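Local structure of hypothetical protein (Porphyromonas gingivalis W83, 2P3P) at residues 44-49 / 62-67; 77-82 / 157-162; 126-131 / 186-191. The protein is of unknown function but, as a DUF3256 family protein, probably binds a metal ion and may be membrane-associated at full length. One frame throughout, in Å; residues are numbered along the deposited sequence. Where two conformers were deposited one is given.

In the fold
Contacts 1 and 2 touch each other and reach the same sheet, while contact 3 stands apart. Contact 1 pairs the outermost strand 47-52 of the seven-strand antiparallel sheet with its hairpin partner, near the surface, chiefly through backbone bonds and an asparagine amide. Contact 2, centred about 6 Å from the chain centre, lays the end of strand 155-159, from the four-strand sheet, against strand 77-84 of the larger one; an aromatic ring and an arginine do most of the work. N66 and F67 of contact 1 touch R81 and F79 of contact 2. Contact 3, about 19 Å from the chain centre, is partly buried, F131 and L188 inside and E191 exposed; one backbone bond and leucine packing join its segments.

Contact 1: residues 44-49 / 62-67; sequences GFTHTA and LLNRNF
H47 and L63 form the hydrogen-bonded antiparallel pair near the open end of the beta hairpin made by strands 47-52 and 58-64, at the border of the seven-strand sheet. Two short bonds tie the pair: H47 N to L63 O and L63 N to H47 O, each 2.8 Å. A water molecule donates to both F45 O and L63 O, so L63 O receives two donors where segment 44-49 is still loop, before strand 47-52 begins.

Ahead of strand 47-52, side-chain bonds take over. The N64 amide reaches across, its ND2 giving a fairly straight bond of 3.0 Å to T46 OG1, which lies close to the amide plane, and a weak one to G44 O. At its other end OD1 accepts from N66 N in an Asx turn, so both ends of the amide are held and its rotation is fixed.

Apolar packing divides between the faces. On the face bearing H47 and L63 the imidazole edge meets L63 CD1, with helix 29-39 covering that side. L62 points to the other face, and there T46 CG2, anti to the backbone N (OG1 chi1 -58°), rests on L62 CB at 3.7 Å.

Contact 2: residues 77-82 / 157-162; sequences EVFMRI and VSLSEE
F79 swings its ring out with CG anti to the backbone N (chi1 -179°), and L159 does likewise, so the two side chains project from facing backbones and cross at about a right angle. R81, two residues on along the same strand, bends at chi3 (68°) and brings its guanidinium against the backbone of the turn that follows L159. This is packing between sheets: strand 77-84 of the seven-strand antiparallel sheet meets the end of strand 155-159, an outermost strand of the four-strand sheet, and the loop after it.

The apolar part is carried by the phenyl ring. L159 CB lies 3.7 Å from F79 CE2, with L159 CD2 in the ring plane at its edge, and E161 CG approaches F79 CZ at 3.9 Å. L159 CD2 also lies against R81 CG, so one leucine branch serves both neighbours.

The polar part belongs to R81. Its NE is bonded to N66 O, which steers the guanidinium, while NH1 gives S160 O a weak, bent bond of 3.0 Å at 125°. The carboxylate of E161 turns instead to R69 in a salt bridge. S160 OG accepts from E162 N in an ST turn, shaping the loop that packs on R81. There E161 O sits over the centre of one guanidinium face, 3.5 Å from R81 CZ.

Contact 3: residues 126-131 / 186-191; sequences PRIEDF and IFLSPE
The meeting of F131 with L188 and S189 is a loop-to-loop contact, made by a short 3-10 turn at 128-131 and the irregular chain between helix 181-184 and strand 193-197. It lies toward one end of the molecule, beside the four-strand antiparallel sheet, where Q170 of strand 165-170 touches I128, F131 and L188.

Between the two segments one backbone bond forms: S189 N donates to F131 O over 2.8 Å, nearly in line with the carbonyl (C=O...N angle 168°). Backbone bonding of F187 with L133 continues the join. F131 N to I128 O closes the 3-10 turn, and just ahead of it R127 N bonds to D130 OD2 from above the carboxylate plane.

Around this bond the packing is apolar and fairly light. L188, with CG anti to its backbone N (chi1 -171°), brings CD1 within 4.0 Å of F131 CB and 4.3 Å of I128 CD1, bridging both ends of the turn. The L188 side chain is also about 8 Å from that of S149, a residue seen to bind magnesium in this protein, though no magnesium is bound to this chain. Past L188, S189 OG accepts from E191 N in an ST turn, and E191 O comes to the edge of the F131 ring, 4.0 Å from F131 CD1.

Contact 1: residues 44-49 / 62-67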
loop_
_atom_site.group_PDB
_atom_site.type_symbol
_atom_site.label_atom_id
_atom_site.label_comp_id
_atom_site.label_asym_id
_atom_site.label_seq_id
_atom_site.Cartn_x
_atom_site.Cartn_y
_atom_site.Cartn_z
ATOM N N GLY A 44 5.077 20.585 3.569
ATOM C CA GLY A 44 6.091 19.578 3.838
ATOM C C GLY A 44 6.150 19.084 5.274
ATOM O O GLY A 44 6.877 18.115 5.579
ATOM N N PHE A 45 5.389 19.761 6.149
ATOM C CA PHE A 45 5.285 19.441 7.559
ATOM C C PHE A 45 4.007 18.646 7.703
ATOM O O PHE A 45 2.872 19.174 7.577
ATOM C CB PHE A 45 5.277 20.685 8.408
ATOM C CG PHE A 45 6.542 21.480 8.299
ATOM C CD1 PHE A 45 7.671 21.055 8.932
ATOM C CD2 PHE A 45 6.592 22.618 7.508
ATOM C CE1 PHE A 45 8.804 21.776 8.865
ATOM C CE2 PHE A 45 7.760 23.336 7.391
ATOM C CZ PHE A 45 8.880 22.903 8.055
ATOM N N THR A 46 4.203 17.348 7.896
ATOM C CA THR A 46 3.086 16.461 8.086
ATOM C C THR A 46 2.195 16.928 9.236
ATOM O O THR A 46 2.689 17.240 10.357
ATOM C CB THR A 46 3.632 15.055 8.359
ATOM O OG1 THR A 46 4.457 14.680 7.239
ATOM C CG2 THR A 46 2.505 14.077 8.603
ATOM N N HIS A 47 0.893 17.000 8.958
ATOM C CA HIS A 47 -0.114 17.424 9.941
ATOM C C HIS A 47 -0.882 16.207 10.425
ATOM O O HIS A 47 -1.438 15.482 9.614
ATOM C CB HIS A 47 -1.058 18.464 9.350
ATOM C CG HIS A 47 -2.199 18.816 10.242
ATOM N ND1 HIS A 47 -2.035 19.614 11.351
ATOM C CD2 HIS A 47 -3.502 18.461 10.215
ATOM C CE1 HIS A 47 -3.207 19.774 11.942
ATOM N NE2 HIS A 47 -4.109 19.072 11.284
ATOM N N THR A 48 -0.836 15.971 11.750
ATOM C CA THR A 48 -1.542 14.859 12.377
ATOM C C THR A 48 -2.908 15.266 12.943
ATOM O O THR A 48 -3.052 16.283 13.620
ATOM C CB THR A 48 -0.665 14.226 13.488
ATOM O OG1 THR A 48 -0.588 15.098 14.622
ATOM C CG2 THR A 48 0.713 13.989 12.966
ATOM N N ALA A 49 -3.914 14.451 12.643
ATOM C CA ALA A 49 -5.269 14.677 13.092
ATOM C C ALA A 49 -5.944 13.332 13.369
ATOM O O ALA A 49 -5.518 12.249 12.871
ATOM C CB ALA A 49 -6.044 15.481 12.062
ATOM N N LEU A 62 -2.366 11.403 8.668
ATOM C CA LEU A 62 -1.157 12.149 8.431
ATOM C C LEU A 62 -1.327 12.834 7.082
ATOM O O LEU A 62 -1.457 12.165 6.077
ATOM C CB LEU A 62 0.075 11.247 8.400
ATOM C CG LEU A 62 0.390 10.530 9.716
ATOM C CD1 LEU A 62 1.641 9.687 9.526
ATOM C CD2 LEU A 62 0.553 11.514 10.860
ATOM N N LEU A 63 -1.363 14.166 7.105
ATOM C CA LEU A 63 -1.617 14.999 5.931
ATOM C C LEU A 63 -0.345 15.763 5.551
ATOM O O LEU A 63 0.074 16.647 6.265
ATOM C CB LEU A 63 -2.765 15.982 6.192
ATOM C CG LEU A 63 -4.107 15.359 6.610
ATOM C CD1 LEU A 63 -5.063 16.478 7.033
ATOM C CD2 LEU A 63 -4.755 14.521 5.512
ATOM N N ASN A 64 0.237 15.397 4.415
ATOM C CA ASN A 64 1.422 16.048 3.888
ATOM C C ASN A 64 1.160 16.400 2.398
ATOM O O ASN A 64 0.360 15.763 1.735
ATOM C CB ASN A 64 2.630 15.096 4.103
ATOM C CG ASN A 64 3.954 15.671 3.623
ATOM O OD1 ASN A 64 4.150 15.903 2.424
ATOM N ND2 ASN A 64 4.887 15.866 4.556
ATOM N N ARG A 65 1.821 17.455 1.916
ATOM C CA ARG A 65 1.669 17.905 0.520
ATOM C C ARG A 65 1.950 16.797 -0.489
ATOM O O ARG A 65 1.415 16.820 -1.611
ATOM C CB ARG A 65 2.581 19.113 0.224
ATOM C CG ARG A 65 2.259 19.821 -1.100
ATOM C CD ARG A 65 3.373 20.737 -1.560
ATOM N NE ARG A 65 2.994 21.501 -2.751
ATOM C CZ ARG A 65 2.201 22.566 -2.732
ATOM N NH1 ARG A 65 1.731 23.041 -1.581
ATOM N NH2 ARG A 65 1.924 23.198 -3.868
ATOM N N ASN A 66 2.819 15.864 -0.110
ATOM C CA ASN A 66 3.200 14.760 -0.983
ATOM C C ASN A 66 2.716 13.372 -0.627
ATOM O O ASN A 66 2.943 12.446 -1.401
ATOM C CB ASN A 66 4.709 14.754 -1.171
ATOM C CG ASN A 66 5.186 16.020 -1.857
ATOM O OD1 ASN A 66 6.077 16.698 -1.361
ATOM N ND2 ASN A 66 4.572 16.351 -2.992
ATOM N N PHE A 67 2.030 13.219 0.490
ATOM C CA PHE A 67 1.406 11.923 0.805
ATOM C C PHE A 67 0.368 12.097 1.933
ATOM O O PHE A 67 0.484 13.014 2.773
ATOM C CB PHE A 67 2.484 10.922 1.249
ATOM C CG PHE A 67 3.157 11.300 2.561
ATOM C CD1 PHE A 67 2.625 10.864 3.772
ATOM C CD2 PHE A 67 4.316 12.053 2.582
ATOM C CE1 PHE A 67 3.197 11.216 4.962
ATOM C CE2 PHE A 67 4.905 12.417 3.838
ATOM C CZ PHE A 67 4.344 11.991 4.982
HETATM O O HOH W 1 0.786 19.476 5.974
#

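Contact 2: residues 77-82 / 157-162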
loop_
_atom_site.group_PDB
_atom_site.type_symbol
_atom_site.label_atom_id
_atom_site.label_comp_id
_atom_site.label_asym_id
_atom_site.label_seq_id
_atom_site.Cartn_x
_atom_site.Cartn_y
_atom_site.Cartn_z
ATOM N N GLU A 77 -4.807 0.416 6.808
ATOM C CA GLU A 77 -4.076 1.614 6.369
ATOM C C GLU A 77 -4.388 1.961 4.920
ATOM O O GLU A 77 -4.359 1.094 4.059
ATOM C CB GLU A 77 -2.577 1.375 6.467
ATOM C CG GLU A 77 -1.782 2.546 5.985
ATOM C CD GLU A 77 -0.309 2.336 6.141
ATOM O OE1 GLU A 77 0.248 1.596 5.283
ATOM O OE2 GLU A 77 0.262 2.898 7.087
ATOM N N VAL A 78 -4.614 3.248 4.658
ATOM C CA VAL A 78 -4.704 3.800 3.306
ATOM C C VAL A 78 -3.615 4.839 3.148
ATOM O O VAL A 78 -3.553 5.816 3.921
ATOM C CB VAL A 78 -6.097 4.465 3.085
ATOM C CG1 VAL A 78 -6.170 5.268 1.701
ATOM C CG2 VAL A 78 -7.206 3.495 3.264
ATOM N N PHE A 79 -2.757 4.624 2.143
ATOM C CA PHE A 79 -1.639 5.507 1.885
ATOM C C PHE A 79 -1.778 5.938 0.430
ATOM O O PHE A 79 -1.943 5.107 -0.435
ATOM C CB PHE A 79 -0.328 4.795 2.126
ATOM C CG PHE A 79 0.858 5.655 1.906
ATOM C CD1 PHE A 79 1.288 6.522 2.919
ATOM C CD2 PHE A 79 1.542 5.627 0.702
ATOM C CE1 PHE A 79 2.425 7.354 2.731
ATOM C CE2 PHE A 79 2.673 6.452 0.512
ATOM C CZ PHE A 79 3.093 7.320 1.514
HETATM N N MSE A 80 -1.779 7.231 0.183
HETATM C CA MSE A 80 -1.986 7.697 -1.178
HETATM C C MSE A 80 -1.034 8.803 -1.533
HETATM O O MSE A 80 -0.607 9.618 -0.668
HETATM C CB MSE A 80 -3.427 8.186 -1.395
HETATM C CG MSE A 80 -3.747 9.425 -0.664
HETATM SE SE MSE A 80 -5.576 10.075 -1.068
HETATM C CE MSE A 80 -6.519 8.685 -0.150
ATOM N N ARG A 81 -0.697 8.825 -2.815
ATOM C CA ARG A 81 0.294 9.761 -3.372
ATOM C C ARG A 81 -0.038 9.988 -4.830
ATOM O O ARG A 81 -0.631 9.118 -5.431
ATOM C CB ARG A 81 1.700 9.182 -3.318
ATOM C CG ARG A 81 2.284 9.102 -1.947
ATOM C CD ARG A 81 3.795 9.027 -1.975
ATOM N NE ARG A 81 4.371 10.277 -2.457
ATOM C CZ ARG A 81 5.554 10.360 -3.031
ATOM N NH1 ARG A 81 6.257 9.268 -3.257
ATOM N NH2 ARG A 81 6.006 11.539 -3.423
ATOM N N ILE A 82 0.406 11.120 -5.381
ATOM C CA ILE A 82 0.442 11.380 -6.809
ATOM C C ILE A 82 1.751 10.802 -7.371
ATOM O O ILE A 82 2.813 10.950 -6.795
ATOM C CB ILE A 82 0.407 12.921 -7.119
ATOM C CG1 ILE A 82 -0.849 13.534 -6.573
ATOM C CG2 ILE A 82 0.315 13.190 -8.646
ATOM C CD1 ILE A 82 -2.065 13.050 -7.299
ATOM N N VAL A 157 2.872 -4.035 1.083
ATOM C CA VAL A 157 3.531 -2.998 0.345
ATOM C C VAL A 157 3.703 -1.701 1.151
ATOM O O VAL A 157 2.801 -1.293 1.867
ATOM C CB VAL A 157 2.685 -2.689 -0.877
ATOM C CG1 VAL A 157 3.239 -1.501 -1.642
ATOM C CG2 VAL A 157 2.577 -3.974 -1.788
ATOM N N SER A 158 4.863 -1.075 0.978
ATOM C CA SER A 158 5.136 0.292 1.481
ATOM C C SER A 158 5.599 1.200 0.332
ATOM O O SER A 158 6.702 1.056 -0.172
ATOM C CB SER A 158 6.233 0.270 2.527
ATOM O OG SER A 158 6.320 1.539 3.166
ATOM N N LEU A 159 4.751 2.113 -0.073
ATOM C CA LEU A 159 5.167 3.163 -1.033
ATOM C C LEU A 159 5.974 4.219 -0.279
ATOM O O LEU A 159 5.600 4.665 0.835
ATOM C CB LEU A 159 3.891 3.751 -1.665
ATOM C CG LEU A 159 4.053 4.840 -2.691
ATOM C CD1 LEU A 159 4.866 4.357 -3.884
ATOM C CD2 LEU A 159 2.627 5.278 -3.095
ATOM N N SER A 160 7.116 4.610 -0.841
ATOM C CA SER A 160 7.900 5.699 -0.265
ATOM C C SER A 160 7.115 7.009 -0.142
ATOM O O SER A 160 6.237 7.348 -0.964
ATOM C CB SER A 160 9.191 5.952 -1.058
ATOM O OG SER A 160 9.976 7.025 -0.474
ATOM N N GLU A 161 7.434 7.752 0.909
ATOM C CA GLU A 161 6.895 9.083 1.114
ATOM C C GLU A 161 7.584 10.124 0.246
ATOM O O GLU A 161 7.045 11.193 0.033
ATOM C CB GLU A 161 7.027 9.500 2.584
ATOM C CG GLU A 161 6.165 8.608 3.484
ATOM C CD GLU A 161 6.597 8.554 4.926
ATOM O OE1 GLU A 161 7.051 9.598 5.477
ATOM O OE2 GLU A 161 6.422 7.461 5.534
ATOM N N GLU A 162 8.805 9.839 -0.181
ATOM C CA GLU A 162 9.666 10.876 -0.728
ATOM C C GLU A 162 10.266 10.606 -2.108
ATOM O O GLU A 162 10.815 11.529 -2.692
ATOM C CB GLU A 162 10.796 11.167 0.253
ATOM C CG GLU A 162 10.429 10.768 1.661
ATOM C CD GLU A 162 11.463 11.141 2.659
ATOM O OE1 GLU A 162 12.544 11.656 2.252
ATOM O OE2 GLU A 162 11.187 10.910 3.862
#

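Contact 3: residues 126-131 / 186-191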
loop_
_atom_site.group_PDB
_atom_site.type_symbol
_atom_site.label_atom_id
_atom_site.label_comp_id
_atom_site.label_asym_id
_atom_site.label_seq_id
_atom_site.Cartn_x
_atom_site.Cartn_y
_atom_site.Cartn_z
ATOM N N PRO A 126 4.347 -9.499 -7.674
ATOM C CA PRO A 126 5.317 -10.593 -7.772
ATOM C C PRO A 126 4.738 -11.928 -7.324
ATOM O O PRO A 126 3.731 -11.933 -6.610
ATOM C CB PRO A 126 6.452 -10.164 -6.842
ATOM C CG PRO A 126 5.916 -9.124 -5.959
ATOM C CD PRO A 126 4.726 -8.486 -6.667
ATOM N N ARG A 127 5.315 -13.015 -7.847
ATOM C CA ARG A 127 5.020 -14.383 -7.415
ATOM C C ARG A 127 5.784 -14.651 -6.140
ATOM O O ARG A 127 6.812 -14.005 -5.874
ATOM C CB ARG A 127 5.444 -15.419 -8.468
ATOM C CG ARG A 127 4.706 -15.307 -9.799
ATOM C CD ARG A 127 5.268 -16.233 -10.883
ATOM N NE ARG A 127 5.435 -17.612 -10.417
ATOM C CZ ARG A 127 5.536 -18.683 -11.200
ATOM N NH1 ARG A 127 5.692 -19.871 -10.649
ATOM N NH2 ARG A 127 5.458 -18.576 -12.522
ATOM N N ILE A 128 5.329 -15.637 -5.373
ATOM C CA ILE A 128 6.029 -15.931 -4.132
ATOM C C ILE A 128 7.472 -16.377 -4.437
ATOM O O ILE A 128 8.366 -16.207 -3.601
ATOM C CB ILE A 128 5.276 -16.963 -3.255
ATOM C CG1 ILE A 128 5.848 -17.006 -1.837
ATOM C CG2 ILE A 128 5.330 -18.391 -3.889
ATOM C CD1 ILE A 128 5.817 -15.687 -1.069
ATOM N N GLU A 129 7.729 -16.945 -5.627
ATOM C CA GLU A 129 9.068 -17.445 -5.926
ATOM C C GLU A 129 10.097 -16.337 -6.034
ATOM O O GLU A 129 11.308 -16.594 -5.895
ATOM C CB GLU A 129 9.114 -18.342 -7.195
ATOM C CG GLU A 129 8.858 -17.609 -8.536
ATOM C CD GLU A 129 9.132 -18.469 -9.767
ATOM O OE1 GLU A 129 9.587 -19.654 -9.647
ATOM O OE2 GLU A 129 8.909 -17.937 -10.876
ATOM N N ASP A 130 9.614 -15.126 -6.317
ATOM C CA ASP A 130 10.470 -13.931 -6.306
ATOM C C ASP A 130 11.137 -13.657 -4.960
ATOM O O ASP A 130 12.092 -12.873 -4.904
ATOM C CB ASP A 130 9.693 -12.721 -6.789
ATOM C CG ASP A 130 9.211 -12.894 -8.220
ATOM O OD1 ASP A 130 9.897 -13.570 -9.015
ATOM O OD2 ASP A 130 8.149 -12.352 -8.535
ATOM N N PHE A 131 10.647 -14.302 -3.905
ATOM C CA PHE A 131 11.133 -14.075 -2.545
ATOM C C PHE A 131 11.994 -15.268 -2.109
ATOM O O PHE A 131 12.393 -15.383 -0.927
ATOM C CB PHE A 131 9.951 -13.901 -1.577
ATOM C CG PHE A 131 9.149 -12.667 -1.810
ATOM C CD1 PHE A 131 9.486 -11.468 -1.170
ATOM C CD2 PHE A 131 8.084 -12.665 -2.693
ATOM C CE1 PHE A 131 8.767 -10.312 -1.389
ATOM C CE2 PHE A 131 7.370 -11.492 -2.928
ATOM C CZ PHE A 131 7.725 -10.316 -2.260
ATOM N N ILE A 186 15.345 -22.134 4.615
ATOM C CA ILE A 186 16.357 -22.514 3.625
ATOM C C ILE A 186 16.068 -21.952 2.255
ATOM O O ILE A 186 16.982 -21.948 1.405
ATOM C CB ILE A 186 16.616 -24.060 3.518
ATOM C CG1 ILE A 186 15.526 -24.810 2.766
ATOM C CG2 ILE A 186 16.771 -24.658 4.886
ATOM C CD1 ILE A 186 15.927 -26.253 2.354
ATOM N N PHE A 187 14.818 -21.528 2.012
ATOM C CA PHE A 187 14.444 -21.041 0.699
ATOM C C PHE A 187 13.580 -19.756 0.645
ATOM O O PHE A 187 13.625 -19.062 -0.347
ATOM C CB PHE A 187 13.816 -22.166 -0.111
ATOM C CG PHE A 187 12.388 -22.464 0.240
ATOM C CD1 PHE A 187 11.346 -21.779 -0.394
ATOM C CD2 PHE A 187 12.085 -23.418 1.206
ATOM C CE1 PHE A 187 10.049 -22.066 -0.084
ATOM C CE2 PHE A 187 10.782 -23.698 1.527
ATOM C CZ PHE A 187 9.768 -23.014 0.916
ATOM N N LEU A 188 12.835 -19.441 1.697
ATOM C CA LEU A 188 11.947 -18.289 1.698
ATOM C C LEU A 188 12.543 -17.102 2.457
ATOM O O LEU A 188 12.735 -17.177 3.693
ATOM C CB LEU A 188 10.658 -18.645 2.389
ATOM C CG LEU A 188 9.586 -17.594 2.266
ATOM C CD1 LEU A 188 9.400 -17.129 0.749
ATOM C CD2 LEU A 188 8.257 -18.185 2.851
ATOM N N SER A 189 12.828 -16.029 1.740
ATOM C CA SER A 189 13.594 -14.922 2.296
ATOM C C SER A 189 12.648 -13.837 2.757
ATOM O O SER A 189 11.707 -13.501 2.064
ATOM C CB SER A 189 14.548 -14.290 1.259
ATOM O OG SER A 189 15.087 -13.050 1.723
ATOM N N PRO A 190 12.957 -13.212 3.887
ATOM C CA PRO A 190 12.183 -12.087 4.396
ATOM C C PRO A 190 12.582 -10.767 3.762
ATOM O O PRO A 190 11.940 -9.740 4.038
ATOM C CB PRO A 190 12.528 -12.083 5.887
ATOM C CG PRO A 190 13.928 -12.591 5.941
ATOM C CD PRO A 190 14.147 -13.461 4.711
ATOM N N GLU A 191 13.624 -10.749 2.933
ATOM C CA GLU A 191 14.059 -9.479 2.345
ATOM C C GLU A 191 12.998 -8.866 1.398
ATOM O O GLU A 191 12.495 -9.524 0.496
ATOM C CB GLU A 191 15.345 -9.657 1.556
ATOM C CG GLU A 191 16.127 -8.385 1.361
ATOM C CD GLU A 191 16.679 -7.817 2.666
ATOM O OE1 GLU A 191 16.874 -8.604 3.632
ATOM O OE2 GLU A 191 16.916 -6.589 2.726
#